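PDB 1XI3: thiamine-phosphate synthase from Pyrococcus furiosus, which probably condenses a thiazole monophosphate with a hydroxymethylpyrimidine pyrophosphate to form thiamine monophosphate, the step that joins the two halves of the vitamin, with magnesium as cofactor. Local coordinates for residues 113-118 with 130-135; 163-168 with 182-187. One frame throughout, in Å; residues are numbered along the deposited sequence.

Interaction 1. Residues 113-118 with 130-135; sequences ASVYSL and DYLGAG
A113 and V115 run alongside L132, G133 and A134 as neighbouring parallel strands, their axes 4.6 Å apart and inclined at 27°, with A113 beside L132, S114 beside G133 and V115 beside A134. These are consecutive strands of the eight-stranded TIM barrel, joined by helix 118-127 in a beta-alpha-beta crossover. Four backbone hydrogen bonds sew the edges together in the alternating pattern of a parallel pair: A113 N to Y131 O, G133 N to A113 O (2.8 Å), V115 N to G133 O and, longest, G135 N to V115 O (3.2 Å).

A113, V115, L132 and A134 turn their side chains to the outer face, under helices 118-127 and 150-160. L132 reaches across the strand gap with one branch: its CD2 lies 4.1 Å from A113 CB and 4.2 Å from V115 CG1, and the V115 and L132 side chains cross at about a right angle. The other V115 methyl, CG2, sits between the backbone N and the carbonyl carbon (chi1 -60° places CG1 anti to that carbon), and it packs 4.1 Å from A134 CB.

S114 faces the barrel interior beside G133, which presents bare backbone there. S114 is a predicted binding residue for the pyrimidine pyrophosphate, and its OG is hydrogen-bonded to Q91 NE2. Y131 also sends its hydroxyl to a partner beyond this strand pair, Y18 OH. Past the last backbone bond, the G135 carbonyl oxygen meets the Y116 ring obliquely, G135 O lying 3.2 Å from Y116 CD1.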
ATOM      1  N   ALA A 113      -7.761  15.185   2.311  1.00 11.48           N
ATOM      2  CA  ALA A 113      -8.566  14.420   3.254  1.00  9.67           C
ATOM      3  C   ALA A 113     -10.007  14.278   2.781  1.00 10.97           C
ATOM      4  O   ALA A 113     -10.672  15.293   2.503  1.00 12.22           O
ATOM      5  CB  ALA A 113      -8.511  15.100   4.615  1.00 13.38           C
ATOM      6  N   SER A 114     -10.517  13.040   2.751  1.00 10.60           N
ATOM      7  CA  SER A 114     -11.901  12.753   2.394  1.00 11.41           C
ATOM      8  C   SER A 114     -12.729  12.910   3.663  1.00 13.37           C
ATOM      9  O   SER A 114     -12.465  12.217   4.657  1.00 12.61           O
ATOM     10  CB  SER A 114     -12.073  11.342   1.836  1.00 12.81           C
ATOM     11  OG  SER A 114     -11.412  11.164   0.586  1.00 14.79           O
ATOM     12  N   VAL A 115     -13.669  13.835   3.644  1.00 12.52           N
ATOM     13  CA  VAL A 115     -14.430  14.204   4.865  1.00 12.38           C
ATOM     14  C   VAL A 115     -15.912  14.191   4.543  1.00 13.48           C
ATOM     15  O   VAL A 115     -16.331  14.583   3.461  1.00 12.91           O
ATOM     16  CB  VAL A 115     -14.004  15.544   5.437  1.00 13.21           C
ATOM     17  CG1 VAL A 115     -12.501  15.509   5.807  1.00 11.61           C
ATOM     18  CG2 VAL A 115     -14.332  16.691   4.497  1.00 13.51           C
ATOM     19  N   TYR A 116     -16.714  13.757   5.520  1.00 15.35           N
ATOM     20  CA  TYR A 116     -18.144  13.508   5.307  1.00 14.72           C
ATOM     21  C   TYR A 116     -19.029  14.204   6.372  1.00 16.72           C
ATOM     22  O   TYR A 116     -20.260  13.868   6.531  1.00 16.69           O
ATOM     23  CB  TYR A 116     -18.397  12.014   5.333  1.00 16.25           C
ATOM     24  CG  TYR A 116     -17.607  11.215   4.295  1.00 16.10           C
ATOM     25  CD1 TYR A 116     -18.162  10.925   3.049  1.00 18.18           C
ATOM     26  CD2 TYR A 116     -16.309  10.782   4.561  1.00 18.67           C
ATOM     27  CE1 TYR A 116     -17.464  10.222   2.105  1.00 22.14           C
ATOM     28  CE2 TYR A 116     -15.591  10.058   3.605  1.00 16.77           C
ATOM     29  CZ  TYR A 116     -16.183   9.796   2.378  1.00 19.50           C
ATOM     30  OH  TYR A 116     -15.516   9.077   1.390  1.00 21.40           O
ATOM     31  N   SER A 117     -18.431  15.190   7.040  1.00 15.36           N
ATOM     32  CA  SER A 117     -19.097  15.989   8.101  1.00 17.73           C
ATOM     33  C   SER A 117     -18.268  17.177   8.427  1.00 16.59           C
ATOM     34  O   SER A 117     -17.040  17.186   8.195  1.00 15.22           O
ATOM     35  CB  SER A 117     -19.289  15.139   9.373  1.00 16.87           C
ATOM     36  OG  SER A 117     -18.060  14.875  10.032  1.00 16.43           O
ATOM     37  N   LEU A 118     -18.890  18.171   9.053  1.00 17.30           N
ATOM     38  CA  LEU A 118     -18.172  19.311   9.576  1.00 17.60           C
ATOM     39  C   LEU A 118     -17.061  18.931  10.569  1.00 18.89           C
ATOM     40  O   LEU A 118     -15.939  19.439  10.475  1.00 17.02           O
ATOM     41  CB  LEU A 118     -19.170  20.283  10.237  1.00 20.22           C
ATOM     42  CG  LEU A 118     -18.588  21.540  10.824  1.00 20.85           C
ATOM     43  CD1 LEU A 118     -17.811  22.346   9.771  1.00 21.52           C
ATOM     44  CD2 LEU A 118     -19.715  22.374  11.444  1.00 21.87           C
ATOM     45  N   ASP A 130      -3.860  19.399   3.446  1.00 15.16           N
ATOM     46  CA  ASP A 130      -3.687  20.527   2.535  1.00 13.15           C
ATOM     47  C   ASP A 130      -4.953  20.931   1.806  1.00 12.38           C
ATOM     48  O   ASP A 130      -5.130  22.102   1.480  1.00 14.87           O
ATOM     49  CB  ASP A 130      -2.578  20.184   1.526  1.00 12.11           C
ATOM     50  CG  ASP A 130      -1.249  20.012   2.205  1.00 15.91           C
ATOM     51  OD1 ASP A 130      -0.687  18.908   2.217  1.00 15.03           O
ATOM     52  OD2 ASP A 130      -0.761  21.018   2.776  1.00 20.16           O
ATOM     53  N   TYR A 131      -5.831  19.969   1.531  1.00 12.20           N
ATOM     54  CA  TYR A 131      -7.153  20.265   1.005  1.00  9.98           C
ATOM     55  C   TYR A 131      -8.106  19.198   1.454  1.00 11.19           C
ATOM     56  O   TYR A 131      -7.702  18.161   1.981  1.00 12.64           O
ATOM     57  CB  TYR A 131      -7.166  20.396  -0.547  1.00 12.06           C
ATOM     58  CG  TYR A 131      -6.966  19.084  -1.277  1.00 11.61           C
ATOM     59  CD1 TYR A 131      -5.674  18.564  -1.517  1.00 13.02           C
ATOM     60  CD2 TYR A 131      -8.051  18.329  -1.693  1.00 14.02           C
ATOM     61  CE1 TYR A 131      -5.496  17.336  -2.170  1.00 10.24           C
ATOM     62  CE2 TYR A 131      -7.877  17.103  -2.338  1.00 11.72           C
ATOM     63  CZ  TYR A 131      -6.600  16.601  -2.558  1.00 13.00           C
ATOM     64  OH  TYR A 131      -6.477  15.370  -3.172  1.00 14.52           O
ATOM     65  N   LEU A 132      -9.383  19.498   1.267  1.00 13.34           N
ATOM     66  CA  LEU A 132     -10.455  18.583   1.635  1.00 12.04           C
ATOM     67  C   LEU A 132     -11.191  18.149   0.402  1.00 12.03           C
ATOM     68  O   LEU A 132     -11.484  18.955  -0.493  1.00 11.96           O
ATOM     69  CB  LEU A 132     -11.496  19.256   2.559  1.00 11.22           C
ATOM     70  CG  LEU A 132     -10.949  19.840   3.845  1.00 11.93           C
ATOM     71  CD1 LEU A 132     -12.112  20.393   4.677  1.00 13.39           C
ATOM     72  CD2 LEU A 132     -10.200  18.805   4.627  1.00 14.51           C
ATOM     73  N   GLY A 133     -11.533  16.859   0.375  1.00 12.91           N
ATOM     74  CA  GLY A 133     -12.558  16.328  -0.514  1.00 11.10           C
ATOM     75  C   GLY A 133     -13.834  16.183   0.319  1.00 11.91           C
ATOM     76  O   GLY A 133     -13.961  15.225   1.043  1.00 11.12           O
ATOM     77  N   ALA A 134     -14.752  17.133   0.169  1.00 12.42           N
ATOM     78  CA  ALA A 134     -15.991  17.176   1.010  1.00 13.24           C
ATOM     79  C   ALA A 134     -17.145  16.604   0.243  1.00 12.62           C
ATOM     80  O   ALA A 134     -17.494  17.080  -0.839  1.00 13.37           O
ATOM     81  CB  ALA A 134     -16.289  18.598   1.449  1.00 14.73           C
ATOM     82  N   GLY A 135     -17.746  15.519   0.761  1.00 12.29           N
ATOM     83  CA  GLY A 135     -18.868  14.907   0.103  1.00 12.76           C
ATOM     84  C   GLY A 135     -19.552  13.887   1.014  1.00 13.10           C
ATOM     85  O   GLY A 135     -19.239  13.824   2.175  1.00 14.12           O
TER

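Interaction 2. Residues 163-168 with 182-187; sequences IPVVAI and TGVDGI
V165 and D185 hold each other twice where two neighbouring parallel strands of the TIM barrel come together, the seventh and eighth, linked through helix 176-180 as a beta-alpha-beta unit. Of the polar contacts, one is an ordinary backbone bond, D185 N to V165 O at 2.8 Å. In the other the D185 carboxylate stands in for a backbone carbonyl: V165 N donates to D185 OD1 at 2.9 Å, nearly straight at 166°, on the lone pair facing away from the second oxygen. With chi1 at -57°, CG lies anti to the carbonyl carbon of D185, and the carboxylate swings back along the strand edge toward P164, OD1 ending 3.2 Å from P164 CA. OD2 forms a salt bridge with R12, so both oxygens are engaged and the carboxylate's rotation is probably well fixed. Farther along, A167 N donates to G186 O (3.0 Å), a second bond between main chains. The buried G186 N between these bonds has no partner in the model.

The apolar contacts divide between the two faces. Outside the barrel, V184 CG1 touches both V165 CG1, 4.0 Å away, and A167 CB, 4.1 Å away; the V165 and V184 side chains cross at about a right angle, and L154 of helix 150-160 packs on V184 and A167. I187 points to the same outer face, toward helix 176-180, and touches A167 only lightly. V166 turns to the interior next to G186, which adds no side chain, and its CG1 lies against the backbone of I187, 3.8 Å from I187 C.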
ATOM      1  N   ILE A 163      -8.496  26.017   4.411  1.00 19.08           N
ATOM      2  CA  ILE A 163      -7.831  25.284   3.331  1.00 16.41           C
ATOM      3  C   ILE A 163      -8.798  25.033   2.155  1.00 14.11           C
ATOM      4  O   ILE A 163     -10.033  25.112   2.305  1.00 17.33           O
ATOM      5  CB  ILE A 163      -7.251  23.920   3.803  1.00 15.24           C
ATOM      6  CG1 ILE A 163      -8.327  23.031   4.483  1.00 15.33           C
ATOM      7  CG2 ILE A 163      -6.073  24.129   4.751  1.00 18.88           C
ATOM      8  CD1 ILE A 163      -7.900  21.631   4.777  1.00 13.41           C
ATOM      9  N   PRO A 164      -8.242  24.776   0.943  1.00 14.78           N
ATOM     10  CA  PRO A 164      -9.103  24.524  -0.181  1.00 14.33           C
ATOM     11  C   PRO A 164     -10.034  23.343  -0.002  1.00 13.36           C
ATOM     12  O   PRO A 164      -9.667  22.355   0.640  1.00 14.67           O
ATOM     13  CB  PRO A 164      -8.142  24.239  -1.317  1.00 14.13           C
ATOM     14  CG  PRO A 164      -6.873  24.916  -0.913  1.00 14.79           C
ATOM     15  CD  PRO A 164      -6.825  24.790   0.557  1.00 15.44           C
ATOM     16  N   VAL A 165     -11.212  23.489  -0.575  1.00 11.44           N
ATOM     17  CA  VAL A 165     -12.261  22.457  -0.521  1.00 13.91           C
ATOM     18  C   VAL A 165     -12.671  22.090  -1.944  1.00 14.80           C
ATOM     19  O   VAL A 165     -13.055  22.966  -2.737  1.00 14.34           O
ATOM     20  CB  VAL A 165     -13.497  22.946   0.273  1.00 13.74           C
ATOM     21  CG1 VAL A 165     -14.580  21.841   0.308  1.00 16.40           C
ATOM     22  CG2 VAL A 165     -13.097  23.435   1.653  1.00 15.25           C
ATOM     23  N   VAL A 166     -12.582  20.787  -2.260  1.00 11.77           N
ATOM     24  CA  VAL A 166     -13.080  20.218  -3.495  1.00 12.17           C
ATOM     25  C   VAL A 166     -14.356  19.441  -3.163  1.00 14.27           C
ATOM     26  O   VAL A 166     -14.345  18.558  -2.295  1.00 13.52           O
ATOM     27  CB  VAL A 166     -12.049  19.281  -4.125  1.00 14.59           C
ATOM     28  CG1 VAL A 166     -12.572  18.709  -5.395  1.00 16.12           C
ATOM     29  CG2 VAL A 166     -10.740  20.043  -4.379  1.00 16.76           C
ATOM     30  N   ALA A 167     -15.463  19.794  -3.805  1.00 13.70           N
ATOM     31  CA  ALA A 167     -16.728  19.053  -3.618  1.00 13.04           C
ATOM     32  C   ALA A 167     -16.632  17.728  -4.341  1.00 12.80           C
ATOM     33  O   ALA A 167     -16.046  17.662  -5.421  1.00 12.16           O
ATOM     34  CB  ALA A 167     -17.899  19.846  -4.209  1.00 14.67           C
ATOM     35  N   ILE A 168     -17.266  16.671  -3.792  1.00 11.96           N
ATOM     36  CA  ILE A 168     -17.301  15.410  -4.454  1.00 12.76           C
ATOM     37  C   ILE A 168     -18.626  14.694  -4.193  1.00 13.58           C
ATOM     38  O   ILE A 168     -19.209  14.838  -3.108  1.00 13.54           O
ATOM     39  CB  ILE A 168     -16.096  14.497  -4.017  1.00 13.23           C
ATOM     40  CG1 ILE A 168     -16.020  13.272  -4.928  1.00 13.58           C
ATOM     41  CG2 ILE A 168     -16.177  14.152  -2.549  1.00 14.70           C
ATOM     42  CD1 ILE A 168     -14.791  12.432  -4.787  1.00 15.24           C
ATOM     43  N   THR A 182     -21.444  27.131  -3.817  1.00 19.30           N
ATOM     44  CA  THR A 182     -21.240  27.015  -2.368  1.00 18.34           C
ATOM     45  C   THR A 182     -19.924  27.634  -1.936  1.00 17.67           C
ATOM     46  O   THR A 182     -19.687  27.807  -0.765  1.00 16.80           O
ATOM     47  CB  THR A 182     -21.268  25.555  -1.882  1.00 16.69           C
ATOM     48  OG1 THR A 182     -20.158  24.869  -2.476  1.00 19.46           O
ATOM     49  CG2 THR A 182     -22.569  24.882  -2.265  1.00 19.83           C
ATOM     50  N   GLY A 183     -19.028  27.952  -2.889  1.00 15.61           N
ATOM     51  CA  GLY A 183     -17.778  28.582  -2.566  1.00 16.09           C
ATOM     52  C   GLY A 183     -16.566  27.669  -2.556  1.00 15.54           C
ATOM     53  O   GLY A 183     -15.462  28.074  -2.155  1.00 16.29           O
ATOM     54  N   VAL A 184     -16.781  26.432  -3.010  1.00 16.26           N
ATOM     55  CA  VAL A 184     -15.688  25.480  -3.183  1.00 13.14           C
ATOM     56  C   VAL A 184     -14.660  25.972  -4.207  1.00 14.43           C
ATOM     57  O   VAL A 184     -14.945  26.830  -5.044  1.00 15.38           O
ATOM     58  CB  VAL A 184     -16.205  24.063  -3.597  1.00 13.36           C
ATOM     59  CG1 VAL A 184     -16.995  23.437  -2.396  1.00 14.63           C
ATOM     60  CG2 VAL A 184     -17.035  24.110  -4.845  1.00 14.02           C
ATOM     61  N   ASP A 185     -13.459  25.443  -4.085  1.00 14.54           N
ATOM     62  CA  ASP A 185     -12.376  25.743  -5.008  1.00 15.46           C
ATOM     63  C   ASP A 185     -12.393  24.875  -6.265  1.00 14.92           C
ATOM     64  O   ASP A 185     -11.691  25.155  -7.214  1.00 15.84           O
ATOM     65  CB  ASP A 185     -11.079  25.625  -4.255  1.00 17.52           C
ATOM     66  CG  ASP A 185     -11.058  26.543  -3.048  1.00 19.68           C
ATOM     67  OD1 ASP A 185     -11.314  26.091  -1.892  1.00 16.72           O
ATOM     68  OD2 ASP A 185     -10.919  27.765  -3.287  1.00 17.45           O
ATOM     69  N   GLY A 186     -13.174  23.791  -6.245  1.00 14.20           N
ATOM     70  CA  GLY A 186     -13.207  22.868  -7.328  1.00 12.22           C
ATOM     71  C   GLY A 186     -14.247  21.802  -7.154  1.00 13.80           C
ATOM     72  O   GLY A 186     -14.861  21.669  -6.083  1.00 14.24           O
ATOM     73  N   ILE A 187     -14.438  21.037  -8.219  1.00 11.85           N
ATOM     74  CA  ILE A 187     -15.305  19.865  -8.207  1.00 11.77           C
ATOM     75  C   ILE A 187     -14.539  18.630  -8.638  1.00 14.09           C
ATOM     76  O   ILE A 187     -13.709  18.678  -9.534  1.00 13.48           O
ATOM     77  CB  ILE A 187     -16.560  20.056  -9.059  1.00 14.49           C
ATOM     78  CG1 ILE A 187     -16.184  20.408 -10.518  1.00 14.18           C
ATOM     79  CG2 ILE A 187     -17.407  21.146  -8.451  1.00 14.88           C
ATOM     80  CD1 ILE A 187     -17.347  20.347 -11.507  1.00 17.21           C
TER

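Overall arrangement
Both contacts are buried parts of the same barrel wall, and they adjoin: strands 131-135 and 165-168 are neighbours in the sheet, with L132 O and V166 N, and A134 N and V166 O, probably hydrogen-bonded. Interaction 1 supplies strands five and six, interaction 2 strands seven and eight, and helix 150-160 packs on side chains of both. Their chemistry differs. Interaction 1 is held by backbone bonds all along its edge and brings a predicted substrate-binding residue, S114, to the interior. Interaction 2 has fewer backbone bonds, and just before strand 186-189 an aspartate side chain takes over part of the pairing; the residue it turns inward at V166 is apolar.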